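Aromatic amino acid exporter YddG (Starkeya novella, PDB 5I20) exports amino acids of many kinds, among them threonine, methionine, lysine and glutamate, across the bacterial inner membrane through a central substrate-binding cavity. Local coordinates at residues V237-V242 and A279-L284. Numbering follows the deposited sequence.
Sequences VRLLGV and AVATLL. With OLC ((2R)-2,3-dihydroxypropyl (9Z)-octadec-9-enoate), chain H; SO4 (sulfate ion), chain K.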
loop_
_atom_site.group_PDB
_atom_site.type_symbol
_atom_site.label_atom_id
_atom_site.label_comp_id
_atom_site.label_asym_id
_atom_site.label_seq_id
_atom_site.Cartn_x
_atom_site.Cartn_y
_atom_site.Cartn_z
ATOM N N VAL A 237 -3.027 -12.394 -7.681
ATOM C CA VAL A 237 -3.437 -11.665 -6.484
ATOM C C VAL A 237 -2.938 -12.294 -5.181
ATOM O O VAL A 237 -2.480 -11.585 -4.280
ATOM C CB VAL A 237 -4.975 -11.546 -6.411
ATOM C CG1 VAL A 237 -5.403 -10.856 -5.121
ATOM C CG2 VAL A 237 -5.506 -10.794 -7.618
ATOM N N ARG A 238 -3.024 -13.615 -5.064
ATOM C CA ARG A 238 -2.638 -14.249 -3.808
ATOM C C ARG A 238 -1.126 -14.178 -3.625
ATOM O O ARG A 238 -0.633 -14.116 -2.501
ATOM C CB ARG A 238 -3.137 -15.701 -3.732
ATOM C CG ARG A 238 -2.635 -16.641 -4.814
ATOM C CD ARG A 238 -3.753 -17.017 -5.772
ATOM N NE ARG A 238 -3.753 -18.440 -6.093
ATOM C CZ ARG A 238 -3.080 -18.986 -7.103
ATOM N NH1 ARG A 238 -2.343 -18.229 -7.902
ATOM N NH2 ARG A 238 -3.145 -20.293 -7.315
ATOM N N LEU A 239 -0.398 -14.155 -4.734
ATOM C CA LEU A 239 1.053 -14.035 -4.680
ATOM C C LEU A 239 1.483 -12.606 -4.356
ATOM O O LEU A 239 2.406 -12.395 -3.566
ATOM C CB LEU A 239 1.676 -14.492 -6.000
ATOM C CG LEU A 239 3.203 -14.573 -6.023
ATOM C CD1 LEU A 239 3.710 -15.385 -4.842
ATOM C CD2 LEU A 239 3.680 -15.179 -7.333
ATOM N N LEU A 240 0.816 -11.630 -4.965
ATOM C CA LEU A 240 1.122 -10.225 -4.703
ATOM C C LEU A 240 0.788 -9.861 -3.259
ATOM O O LEU A 240 1.408 -8.971 -2.674
ATOM C CB LEU A 240 0.371 -9.312 -5.680
ATOM C CG LEU A 240 0.917 -9.288 -7.112
ATOM C CD1 LEU A 240 -0.061 -8.612 -8.061
ATOM C CD2 LEU A 240 2.274 -8.592 -7.160
ATOM N N GLY A 241 -0.192 -10.554 -2.685
ATOM C CA GLY A 241 -0.481 -10.431 -1.266
ATOM C C GLY A 241 0.708 -10.885 -0.437
ATOM O O GLY A 241 1.150 -10.183 0.472
ATOM N N VAL A 242 1.235 -12.060 -0.771
ATOM C CA VAL A 242 2.413 -12.604 -0.104
ATOM C C VAL A 242 3.611 -11.670 -0.263
ATOM O O VAL A 242 4.297 -11.354 0.710
ATOM C CB VAL A 242 2.781 -14.007 -0.656
ATOM C CG1 VAL A 242 4.063 -14.523 -0.015
ATOM C CG2 VAL A 242 1.640 -14.984 -0.419
ATOM N N ALA A 279 9.311 -17.779 -1.391
ATOM C CA ALA A 279 9.761 -18.994 -2.063
ATOM C C ALA A 279 8.743 -20.120 -1.914
ATOM O O ALA A 279 8.472 -20.855 -2.859
ATOM C CB ALA A 279 11.111 -19.425 -1.522
ATOM N N VAL A 280 8.188 -20.247 -0.714
ATOM C CA VAL A 280 7.160 -21.236 -0.424
ATOM C C VAL A 280 5.914 -21.012 -1.283
ATOM O O VAL A 280 5.335 -21.959 -1.812
ATOM C CB VAL A 280 6.772 -21.203 1.077
ATOM C CG1 VAL A 280 5.441 -21.897 1.317
ATOM C CG2 VAL A 280 7.867 -21.834 1.920
ATOM N N ALA A 281 5.517 -19.752 -1.431
ATOM C CA ALA A 281 4.288 -19.415 -2.138
ATOM C C ALA A 281 4.455 -19.423 -3.659
ATOM O O ALA A 281 3.485 -19.592 -4.393
ATOM C CB ALA A 281 3.778 -18.055 -1.675
ATOM N N THR A 282 5.683 -19.240 -4.130
ATOM C CA THR A 282 5.937 -19.192 -5.565
ATOM C C THR A 282 6.437 -20.529 -6.105
ATOM O O THR A 282 5.868 -21.081 -7.044
ATOM C CB THR A 282 6.964 -18.103 -5.919
ATOM O OG1 THR A 282 6.568 -16.858 -5.331
ATOM C CG2 THR A 282 7.060 -17.932 -7.430
ATOM N N LEU A 283 7.505 -21.048 -5.510
ATOM C CA LEU A 283 8.143 -22.258 -6.016
ATOM C C LEU A 283 7.437 -23.537 -5.580
ATOM O O LEU A 283 7.357 -24.499 -6.340
ATOM C CB LEU A 283 9.603 -22.312 -5.561
ATOM C CG LEU A 283 10.484 -21.128 -5.955
ATOM C CD1 LEU A 283 11.905 -21.336 -5.456
ATOM C CD2 LEU A 283 10.461 -20.928 -7.460
ATOM N N LEU A 284 6.931 -23.541 -4.353
ATOM C CA LEU A 284 6.465 -24.770 -3.725
ATOM C C LEU A 284 4.944 -24.896 -3.664
ATOM O O LEU A 284 4.427 -25.898 -3.174
ATOM C CB LEU A 284 7.047 -24.874 -2.311
ATOM C CG LEU A 284 8.360 -25.640 -2.115
ATOM C CD1 LEU A 284 9.335 -25.409 -3.259
ATOM C CD2 LEU A 284 9.000 -25.259 -0.784
HETATM C C8 OLC H . 9.593 -11.531 -7.002
HETATM C C7 OLC H . 9.083 -10.756 -8.169
HETATM C C6 OLC H . 7.701 -11.204 -8.507
HETATM C C5 OLC H . 7.767 -12.550 -9.143
HETATM C C4 OLC H . 6.520 -12.795 -9.921
HETATM C C3 OLC H . 6.503 -14.214 -10.378
HETATM C C2 OLC H . 5.442 -14.387 -11.409
HETATM C C1 OLC H . 4.562 -15.524 -11.020
HETATM O O19 OLC H . 3.374 -15.503 -11.311
HETATM O O20 OLC H . 5.107 -16.620 -10.396
HETATM S S SO4 K . -2.095 -22.173 -9.998
HETATM O O1 SO4 K . -2.018 -23.259 -10.970
HETATM O O2 SO4 K . -3.246 -22.382 -9.125
HETATM O O3 SO4 K . -0.874 -22.152 -9.199
HETATM O O4 SO4 K . -2.244 -20.901 -10.697
#
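L239 reaches T282 and A281 chiefly through its CD1 methyl, and the leucine and threonine side chains cross at about a right angle. CD1 lies 3.3 Å from T282 OG1, a van der Waals touch; the hydroxyl itself is hydrogen-bonded to A278 O one turn back, which lets a threonine sit in an apolar helix surface. With CG anti to the backbone N (chi1 -173°), L239 extends into the interface, its CD1 4.1 Å from A281 CB. V242 straddles that same small methyl: CG1 and CG2 are each 3.9 Å from A281 CB. The ester oxygen O20 of a bound monoolein lies near L239 CD2 and T282 CG2. At the edge of the R238 guanidinium sits a sulfate, probably from the crystallisation liquor and also held by R118; NH2 gives O2 a weak hydrogen bond (2.8 Å) and bonds R116 O, while NH1 forms a salt bridge with D236 OD2. A methionine in its place would probably leave D236 without its cationic mate. The contact joins the cytoplasmic ends of transmembrane helices 237-243 and 265-282 in the second EamA region, with H121 of helix 119-136 against R238 and A281, and V106 of helix 101-108 against V242.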